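Long-range contacts in putative aldehyde dehydrogenase AldY (PDB 4DNG), which probably oxidises aldehydes to carboxylates with NAD+, and may contribute to protecting cells against stress from ethanol and related compounds: residues L363-N373 against A384-A392; M88-I99 against Q319-I330. One frame throughout, in Å; residues are numbered along the deposited sequence.

Contact 1 (L363-N373 against A384-A392)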
loop_
_atom_site.group_PDB
_atom_site.type_symbol
_atom_site.label_atom_id
_atom_site.label_comp_id
_atom_site.label_asym_id
_atom_site.label_seq_id
_atom_site.Cartn_x
_atom_site.Cartn_y
_atom_site.Cartn_z
ATOM N N LEU A 363 -18.036 30.010 -16.480
ATOM C CA LEU A 363 -19.445 29.713 -16.278
ATOM C C LEU A 363 -19.934 30.026 -14.862
ATOM O O LEU A 363 -19.270 29.726 -13.864
ATOM C CB LEU A 363 -19.886 28.350 -16.835
ATOM C CG LEU A 363 -19.478 26.985 -16.321
ATOM C CD1 LEU A 363 -20.447 26.505 -15.255
ATOM C CD2 LEU A 363 -19.503 26.036 -17.505
ATOM N N THR A 364 -21.083 30.700 -14.825
ATOM C CA THR A 364 -21.684 31.215 -13.614
ATOM C C THR A 364 -22.420 30.064 -12.989
ATOM O O THR A 364 -22.862 29.169 -13.712
ATOM C CB THR A 364 -22.697 32.312 -13.931
ATOM O OG1 THR A 364 -23.637 31.795 -14.875
ATOM C CG2 THR A 364 -21.997 33.555 -14.518
ATOM N N PRO A 365 -22.561 30.088 -11.650
ATOM C CA PRO A 365 -23.058 28.934 -10.902
ATOM C C PRO A 365 -24.393 28.384 -11.431
ATOM O O PRO A 365 -25.266 29.165 -11.840
ATOM C CB PRO A 365 -23.234 29.479 -9.475
ATOM C CG PRO A 365 -22.371 30.685 -9.400
ATOM C CD PRO A 365 -22.293 31.252 -10.781
ATOM N N TYR A 366 -24.522 27.054 -11.436
ATOM C CA TYR A 366 -25.805 26.379 -11.667
ATOM C C TYR A 366 -26.183 25.596 -10.424
ATOM O O TYR A 366 -25.343 24.908 -9.842
ATOM C CB TYR A 366 -25.736 25.398 -12.842
ATOM C CG TYR A 366 -25.575 26.016 -14.220
ATOM C CD1 TYR A 366 -24.371 26.629 -14.605
ATOM C CD2 TYR A 366 -26.610 25.946 -15.158
ATOM C CE1 TYR A 366 -24.217 27.177 -15.874
ATOM C CE2 TYR A 366 -26.468 26.489 -16.426
ATOM C CZ TYR A 366 -25.271 27.100 -16.782
ATOM O OH TYR A 366 -25.138 27.645 -18.041
ATOM N N VAL A 367 -27.446 25.684 -10.022
ATOM C CA VAL A 367 -27.927 24.880 -8.910
ATOM C C VAL A 367 -29.123 24.044 -9.357
ATOM O O VAL A 367 -30.177 24.579 -9.728
ATOM C CB VAL A 367 -28.251 25.720 -7.642
ATOM C CG1 VAL A 367 -28.732 24.809 -6.510
ATOM C CG2 VAL A 367 -27.029 26.535 -7.184
ATOM N N PHE A 368 -28.924 22.729 -9.348
ATOM C CA PHE A 368 -29.988 21.762 -9.578
ATOM C C PHE A 368 -30.567 21.328 -8.231
ATOM O O PHE A 368 -29.829 21.138 -7.258
ATOM C CB PHE A 368 -29.448 20.551 -10.335
ATOM C CG PHE A 368 -29.126 20.831 -11.771
ATOM C CD1 PHE A 368 -30.133 20.845 -12.732
ATOM C CD2 PHE A 368 -27.809 21.074 -12.174
ATOM C CE1 PHE A 368 -29.837 21.101 -14.069
ATOM C CE2 PHE A 368 -27.511 21.332 -13.502
ATOM C CZ PHE A 368 -28.528 21.346 -14.451
ATOM N N VAL A 369 -31.887 21.192 -8.166
ATOM C CA VAL A 369 -32.541 20.841 -6.911
ATOM C C VAL A 369 -33.441 19.633 -7.087
ATOM O O VAL A 369 -33.864 19.323 -8.205
ATOM C CB VAL A 369 -33.350 22.020 -6.310
ATOM C CG1 VAL A 369 -32.418 23.121 -5.828
ATOM C CG2 VAL A 369 -34.367 22.566 -7.307
ATOM N N GLY A 370 -33.716 18.964 -5.970
ATOM C CA GLY A 370 -34.623 17.824 -5.921
ATOM C C GLY A 370 -34.154 16.661 -6.765
ATOM O O GLY A 370 -34.974 15.935 -7.331
ATOM N N ALA A 371 -32.833 16.502 -6.860
ATOM C CA ALA A 371 -32.231 15.425 -7.633
ATOM C C ALA A 371 -32.218 14.085 -6.899
ATOM O O ALA A 371 -32.101 14.037 -5.676
ATOM C CB ALA A 371 -30.815 15.805 -8.019
ATOM N N ASP A 372 -32.310 13.000 -7.665
ATOM C CA ASP A 372 -32.038 11.662 -7.148
ATOM C C ASP A 372 -30.554 11.531 -6.797
ATOM O O ASP A 372 -29.702 12.092 -7.477
ATOM C CB ASP A 372 -32.396 10.618 -8.198
ATOM C CG ASP A 372 -33.038 9.385 -7.598
ATOM O OD1 ASP A 372 -34.274 9.416 -7.407
ATOM O OD2 ASP A 372 -32.316 8.389 -7.338
ATOM N N ASN A 373 -30.245 10.795 -5.737
ATOM C CA ASN A 373 -28.859 10.558 -5.352
ATOM C C ASN A 373 -28.189 9.625 -6.357
ATOM O O ASN A 373 -26.956 9.601 -6.490
ATOM C CB ASN A 373 -28.780 9.991 -3.923
ATOM C CG ASN A 373 -27.363 9.988 -3.364
ATOM O OD1 ASN A 373 -26.690 11.016 -3.348
ATOM N ND2 ASN A 373 -26.903 8.833 -2.911
ATOM N N ALA A 384 -16.797 21.985 -11.580
ATOM C CA ALA A 384 -17.399 23.137 -12.215
ATOM C C ALA A 384 -18.297 23.761 -11.179
ATOM O O ALA A 384 -18.664 23.090 -10.241
ATOM C CB ALA A 384 -18.209 22.696 -13.403
ATOM N N PRO A 385 -18.652 25.032 -11.305
ATOM C CA PRO A 385 -19.569 25.595 -10.304
ATOM C C PRO A 385 -21.007 25.102 -10.488
ATOM O O PRO A 385 -21.914 25.880 -10.780
ATOM C CB PRO A 385 -19.427 27.111 -10.487
ATOM C CG PRO A 385 -18.826 27.309 -11.846
ATOM C CD PRO A 385 -18.279 26.004 -12.354
ATOM N N ILE A 386 -21.190 23.798 -10.313
ATOM C CA ILE A 386 -22.494 23.162 -10.370
ATOM C C ILE A 386 -22.761 22.486 -9.035
ATOM O O ILE A 386 -21.948 21.700 -8.546
ATOM C CB ILE A 386 -22.591 22.140 -11.530
ATOM C CG1 ILE A 386 -22.482 22.857 -12.879
ATOM C CG2 ILE A 386 -23.919 21.382 -11.498
ATOM C CD1 ILE A 386 -21.872 21.986 -13.962
ATOM N N ALA A 387 -23.896 22.827 -8.439
ATOM C CA ALA A 387 -24.331 22.226 -7.179
ATOM C C ALA A 387 -25.576 21.390 -7.423
ATOM O O ALA A 387 -26.381 21.709 -8.301
ATOM C CB ALA A 387 -24.603 23.294 -6.123
ATOM N N THR A 388 -25.710 20.314 -6.653
ATOM C CA THR A 388 -26.853 19.415 -6.749
ATOM C C THR A 388 -27.401 19.140 -5.336
ATOM O O THR A 388 -26.674 18.686 -4.444
ATOM C CB THR A 388 -26.480 18.099 -7.475
ATOM O OG1 THR A 388 -25.849 18.393 -8.727
ATOM C CG2 THR A 388 -27.710 17.249 -7.730
ATOM N N ILE A 389 -28.680 19.441 -5.140
ATOM C CA ILE A 389 -29.298 19.302 -3.830
ATOM C C ILE A 389 -30.247 18.122 -3.874
ATOM O O ILE A 389 -31.085 18.008 -4.783
ATOM C CB ILE A 389 -30.081 20.557 -3.401
ATOM C CG1 ILE A 389 -29.393 21.860 -3.888
ATOM C CG2 ILE A 389 -30.360 20.522 -1.902
ATOM C CD1 ILE A 389 -28.361 22.479 -2.961
ATOM N N ILE A 390 -30.093 17.250 -2.883
ATOM C CA ILE A 390 -30.847 16.019 -2.788
ATOM C C ILE A 390 -31.674 15.977 -1.501
ATOM O O ILE A 390 -31.180 16.284 -0.418
ATOM C CB ILE A 390 -29.904 14.798 -2.856
ATOM C CG1 ILE A 390 -29.216 14.767 -4.223
ATOM C CG2 ILE A 390 -30.657 13.487 -2.558
ATOM C CD1 ILE A 390 -27.861 14.099 -4.210
ATOM N N LYS A 391 -32.935 15.584 -1.653
ATOM C CA LYS A 391 -33.872 15.435 -0.555
ATOM C C LYS A 391 -33.649 14.104 0.172
ATOM O O LYS A 391 -33.524 13.061 -0.465
ATOM C CB LYS A 391 -35.301 15.496 -1.113
ATOM C CG LYS A 391 -36.421 15.607 -0.086
ATOM C CD LYS A 391 -36.523 17.021 0.462
ATOM C CE LYS A 391 -37.951 17.435 0.772
ATOM N NZ LYS A 391 -38.658 17.933 -0.443
ATOM N N ALA A 392 -33.601 14.159 1.505
ATOM C CA ALA A 392 -33.612 12.964 2.367
ATOM C C ALA A 392 -34.835 12.982 3.301
ATOM O O ALA A 392 -35.165 14.022 3.891
ATOM C CB ALA A 392 -32.316 12.863 3.175
#

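Contact 2 (M88-I99 against Q319-I330)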
loop_
_atom_site.group_PDB
_atom_site.type_symbol
_atom_site.label_atom_id
_atom_site.label_comp_id
_atom_site.label_asym_id
_atom_site.label_seq_id
_atom_site.Cartn_x
_atom_site.Cartn_y
_atom_site.Cartn_z
ATOM N N MET A 88 -0.760 36.143 -7.117
ATOM C CA MET A 88 -1.095 36.639 -8.441
ATOM C C MET A 88 -0.857 35.589 -9.510
ATOM O O MET A 88 -1.760 35.303 -10.292
ATOM C CB MET A 88 -0.321 37.923 -8.764
ATOM C CG MET A 88 -0.858 38.649 -9.994
ATOM S SD MET A 88 -2.644 38.969 -9.927
ATOM C CE MET A 88 -2.698 40.412 -8.861
ATOM N N MET A 89 0.344 35.009 -9.533
ATOM C CA MET A 89 0.688 33.990 -10.528
ATOM C C MET A 89 -0.177 32.706 -10.461
ATOM O O MET A 89 -0.603 32.200 -11.506
ATOM C CB MET A 89 2.183 33.669 -10.494
ATOM C CG MET A 89 2.638 32.696 -11.584
ATOM S SD MET A 89 2.359 33.229 -13.289
ATOM C CE MET A 89 3.412 34.671 -13.358
ATOM N N ILE A 90 -0.445 32.200 -9.249
ATOM C CA ILE A 90 -1.377 31.077 -9.079
ATOM C C ILE A 90 -2.734 31.415 -9.684
ATOM O O ILE A 90 -3.323 30.593 -10.368
ATOM C CB ILE A 90 -1.590 30.671 -7.598
ATOM C CG1 ILE A 90 -0.309 30.060 -6.999
ATOM C CG2 ILE A 90 -2.733 29.667 -7.476
ATOM C CD1 ILE A 90 -0.285 30.113 -5.485
ATOM N N ALA A 91 -3.228 32.619 -9.414
ATOM C CA ALA A 91 -4.468 33.080 -10.010
ATOM C C ALA A 91 -4.393 33.120 -11.555
ATOM O O ALA A 91 -5.221 32.503 -12.224
ATOM C CB ALA A 91 -4.862 34.439 -9.440
ATOM N N ARG A 92 -3.381 33.791 -12.107
ATOM C CA ARG A 92 -3.246 33.922 -13.569
ATOM C C ARG A 92 -3.193 32.577 -14.287
ATOM O O ARG A 92 -3.852 32.401 -15.307
ATOM C CB ARG A 92 -2.023 34.754 -13.971
ATOM C CG ARG A 92 -1.685 35.903 -13.033
ATOM C CD ARG A 92 -1.262 37.173 -13.762
ATOM N NE ARG A 92 0.018 37.089 -14.475
ATOM C CZ ARG A 92 0.138 36.925 -15.793
ATOM N NH1 ARG A 92 -0.950 36.798 -16.548
ATOM N NH2 ARG A 92 1.342 36.878 -16.361
ATOM N N GLU A 93 -2.431 31.629 -13.744
ATOM C CA GLU A 93 -2.124 30.387 -14.472
ATOM C C GLU A 93 -3.281 29.433 -14.401
ATOM O O GLU A 93 -3.555 28.673 -15.326
ATOM C CB GLU A 93 -0.886 29.703 -13.889
ATOM C CG GLU A 93 -0.306 28.620 -14.775
ATOM C CD GLU A 93 0.936 27.947 -14.199
ATOM O OE1 GLU A 93 1.037 27.774 -12.958
ATOM O OE2 GLU A 93 1.825 27.571 -14.996
ATOM N N THR A 94 -3.974 29.544 -13.287
ATOM C CA THR A 94 -4.842 28.524 -12.759
ATOM C C THR A 94 -6.311 28.919 -12.929
ATOM O O THR A 94 -7.183 28.058 -12.974
ATOM C CB THR A 94 -4.447 28.335 -11.281
ATOM O OG1 THR A 94 -3.885 27.031 -11.074
ATOM C CG2 THR A 94 -5.564 28.543 -10.368
ATOM N N GLY A 95 -6.583 30.223 -13.046
ATOM C CA GLY A 95 -7.966 30.714 -13.158
ATOM C C GLY A 95 -8.683 30.727 -11.814
ATOM O O GLY A 95 -9.801 31.218 -11.690
ATOM N N GLY A 96 -8.031 30.165 -10.806
ATOM C CA GLY A 96 -8.453 30.319 -9.427
ATOM C C GLY A 96 -8.414 31.776 -9.027
ATOM O O GLY A 96 -7.625 32.585 -9.540
ATOM N N THR A 97 -9.301 32.093 -8.110
ATOM C CA THR A 97 -9.544 33.421 -7.594
ATOM C C THR A 97 -8.395 33.848 -6.637
ATOM O O THR A 97 -7.694 32.969 -6.101
ATOM C CB THR A 97 -10.883 33.287 -6.870
ATOM O OG1 THR A 97 -11.939 33.687 -7.756
ATOM C CG2 THR A 97 -10.923 34.042 -5.587
ATOM N N ILE A 98 -8.182 35.165 -6.439
ATOM C CA ILE A 98 -7.185 35.638 -5.464
ATOM C C ILE A 98 -7.455 35.046 -4.077
ATOM O O ILE A 98 -6.532 34.666 -3.359
ATOM C CB ILE A 98 -7.072 37.185 -5.380
ATOM C CG1 ILE A 98 -5.888 37.693 -6.203
ATOM C CG2 ILE A 98 -6.708 37.622 -3.964
ATOM C CD1 ILE A 98 -6.062 37.651 -7.694
ATOM N N ILE A 99 -8.728 34.958 -3.711
ATOM C CA ILE A 99 -9.116 34.306 -2.463
ATOM C C ILE A 99 -8.698 32.838 -2.438
ATOM O O ILE A 99 -8.027 32.409 -1.506
ATOM C CB ILE A 99 -10.630 34.434 -2.179
ATOM C CG1 ILE A 99 -11.025 35.911 -2.001
ATOM C CG2 ILE A 99 -11.013 33.633 -0.942
ATOM C CD1 ILE A 99 -11.244 36.691 -3.292
ATOM N N GLN A 319 -10.415 36.889 -12.446
ATOM C CA GLN A 319 -10.006 36.215 -11.219
ATOM C C GLN A 319 -8.827 36.921 -10.537
ATOM O O GLN A 319 -8.572 36.739 -9.338
ATOM C CB GLN A 319 -9.612 34.819 -11.614
ATOM C CG GLN A 319 -9.232 34.821 -13.089
ATOM C CD GLN A 319 -7.872 34.244 -13.309
ATOM O OE1 GLN A 319 -7.413 34.114 -14.438
ATOM N NE2 GLN A 319 -7.213 33.885 -12.218
ATOM N N THR A 320 -8.109 37.727 -11.309
ATOM C CA THR A 320 -7.049 38.551 -10.759
ATOM C C THR A 320 -7.612 39.721 -9.948
ATOM O O THR A 320 -6.879 40.365 -9.212
ATOM C CB THR A 320 -6.123 39.076 -11.856
ATOM O OG1 THR A 320 -6.820 40.068 -12.617
ATOM C CG2 THR A 320 -5.665 37.914 -12.764
ATOM N N ASP A 321 -8.913 39.975 -10.077
ATOM C CA ASP A 321 -9.625 40.954 -9.253
ATOM C C ASP A 321 -9.881 40.352 -7.862
ATOM O O ASP A 321 -10.489 39.282 -7.760
ATOM C CB ASP A 321 -10.933 41.337 -9.966
ATOM C CG ASP A 321 -11.820 42.312 -9.171
ATOM O OD1 ASP A 321 -11.919 42.236 -7.925
ATOM O OD2 ASP A 321 -12.473 43.141 -9.828
ATOM N N PRO A 322 -9.423 41.039 -6.784
ATOM C CA PRO A 322 -9.491 40.492 -5.408
ATOM C C PRO A 322 -10.908 40.324 -4.814
ATOM O O PRO A 322 -11.039 39.842 -3.682
ATOM C CB PRO A 322 -8.671 41.499 -4.578
ATOM C CG PRO A 322 -8.697 42.758 -5.359
ATOM C CD PRO A 322 -8.806 42.385 -6.811
ATOM N N LYS A 323 -11.945 40.711 -5.557
ATOM C CA LYS A 323 -13.324 40.501 -5.110
ATOM C C LYS A 323 -14.146 39.589 -6.040
ATOM O O LYS A 323 -15.379 39.575 -5.971
ATOM C CB LYS A 323 -14.044 41.840 -4.879
ATOM C CG LYS A 323 -13.935 42.383 -3.457
ATOM C CD LYS A 323 -15.217 43.101 -3.051
ATOM C CE LYS A 323 -15.320 43.295 -1.544
ATOM N NZ LYS A 323 -14.748 44.595 -1.099
ATOM N N THR A 324 -13.465 38.831 -6.901
ATOM C CA THR A 324 -14.140 37.857 -7.755
ATOM C C THR A 324 -14.182 36.498 -7.081
ATOM O O THR A 324 -13.223 36.064 -6.440
ATOM C CB THR A 324 -13.478 37.713 -9.132
ATOM O OG1 THR A 324 -13.329 39.007 -9.731
ATOM C CG2 THR A 324 -14.343 36.854 -10.039
ATOM N N VAL A 325 -15.308 35.821 -7.229
ATOM C CA VAL A 325 -15.528 34.587 -6.510
ATOM C C VAL A 325 -15.510 33.455 -7.521
ATOM O O VAL A 325 -14.853 32.427 -7.309
ATOM C CB VAL A 325 -16.835 34.647 -5.683
ATOM C CG1 VAL A 325 -17.152 33.302 -5.055
ATOM C CG2 VAL A 325 -16.738 35.730 -4.611
ATOM N N VAL A 326 -16.192 33.679 -8.637
ATOM C CA VAL A 326 -16.266 32.692 -9.686
ATOM C C VAL A 326 -15.461 33.197 -10.879
ATOM O O VAL A 326 -15.868 34.145 -11.568
ATOM C CB VAL A 326 -17.720 32.357 -10.070
ATOM C CG1 VAL A 326 -17.767 31.097 -10.907
ATOM C CG2 VAL A 326 -18.554 32.148 -8.821
ATOM N N GLY A 327 -14.290 32.584 -11.082
ATOM C CA GLY A 327 -13.461 32.881 -12.230
ATOM C C GLY A 327 -13.634 31.812 -13.298
ATOM O O GLY A 327 -14.586 31.021 -13.262
ATOM N N PRO A 328 -12.691 31.759 -14.245
ATOM C CA PRO A 328 -12.858 30.938 -15.425
ATOM C C PRO A 328 -12.600 29.501 -15.113
ATOM O O PRO A 328 -11.952 29.210 -14.114
ATOM C CB PRO A 328 -11.787 31.475 -16.391
ATOM C CG PRO A 328 -10.841 32.300 -15.572
ATOM C CD PRO A 328 -11.359 32.392 -14.174
ATOM N N LEU A 329 -13.114 28.596 -15.939
ATOM C CA LEU A 329 -12.690 27.196 -15.813
ATOM C C LEU A 329 -11.319 27.027 -16.479
ATOM O O LEU A 329 -10.955 27.809 -17.363
ATOM C CB LEU A 329 -13.725 26.229 -16.395
ATOM C CG LEU A 329 -15.065 26.176 -15.654
ATOM C CD1 LEU A 329 -15.936 25.046 -16.192
ATOM C CD2 LEU A 329 -14.856 26.025 -14.150
ATOM N N ILE A 330 -10.575 26.009 -16.054
ATOM C CA ILE A 330 -9.191 25.807 -16.465
ATOM C C ILE A 330 -8.943 25.863 -17.990
ATOM O O ILE A 330 -7.947 26.413 -18.432
ATOM C CB ILE A 330 -8.646 24.500 -15.853
ATOM C CG1 ILE A 330 -7.156 24.265 -16.190
ATOM C CG2 ILE A 330 -9.507 23.339 -16.301
ATOM C CD1 ILE A 330 -6.208 25.372 -15.751
#

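Contact 1 (L363-N373 against A384-A392)
Strands 366-369 and 386-392 run parallel, their short axes 4.7 Å apart and 16° from aligned, pairing Y366, V367 and F368 with I386, A387 and T388. With helix 376-379 between them they form a beta-alpha-beta unit in the mixed sheet of the catalytic domain. Y366 N hydrogen-bonds P385 O at 2.9 Å, A387 N bonds Y366 O, F368 N bonds A387 O, I389 N bonds F368 O, and A371 N bonds I389 O in the carbonyl plane. P385, centre of an inverse gamma turn, sets its CD 3.7 Å from L363 CD1. On the face covered by helix 332-347, F368 and I386 lie side by side: I386 CG2, anti to its own N, meets the ring edge in plane, 4.0 Å from F368 CD2. On the face under helix 297-313, I389 CG1 takes V369 CG1 alongside at 3.8 Å and V367 CG1 obliquely at 4.0 Å. I390 CG1 rests 3.3 Å from A371 O. The side chains of I390 and N373, whose ND2 bonds M401 O, cross at about a right angle. Cutting I390 back to an alanine would probably open a gap beside A371 O and N373. I390 CD1 ends 3.4 Å from N373 OD1.

Contact 2 (M88-I99 against Q319-I330)
The glycine-rich corner between helices 83-94 and 98-118, part of what in this family is the cofactor-binding domain, receives the catalytic-domain loop that joins helices 297-313 and 332-347. Q319 enters the corner with its amide. Its chain, bent at chi2 (126°), brings NE2 to A91 O, which also accepts G95 N at the C-terminal end of helix 83-94; the NE2-to-O bond is modelled very short, so its exact length is doubtful. The same NE2 makes a weak bond, 3.0 Å, to G96 O. G95 leaves helical geometry with positive phi (77°), and its O sits 3.2 Å from P328 CD. T97 holds the N-cap position of helix 98-118 but does not cap: its OG1 instead donates to T324 O at 3.0 Å, coming from well above the carbonyl plane. I98 N gives a weak bond to Q319 O, while I98 CD1 lies 3.2 Å from T320 O. At the outer edge M88, bent at chi2 and chi3, crosses T320 obliquely, SD 4.0 Å from T320 CB. I99 CD1 comes within 3.2 Å of P322 O, inside the type I turn D321-T324. The arrangement is two helices joined by a tight Gly-Gly turn and docked on an irregular loop, at the junction of the cofactor-binding and catalytic domains of the aldehyde dehydrogenase fold.

How the contacts relate
The first segment of contact 2 lies far ahead in the chain and its second, 319-330, still precedes both segments of contact 1; the centres lie about 23 Å apart, yet the contacts meet at one end. V326 and L329 from 319-330 pack on L363 and P385 where the paired strands begin: V326 CG1 lies 3.6 Å from L363 O, and L329 CD2 3.9 Å from P385 CD. Helix 297-313, just before that loop, and helix 332-347, just after it, cover the two faces of the strand pair. The loop thus touches both the strand pair and the turn at 88-99. Both contacts lie away from the predicted catalytic residues and the likely NAD site: one pairs two strands of the sheet, the other joins it to the cofactor-binding side.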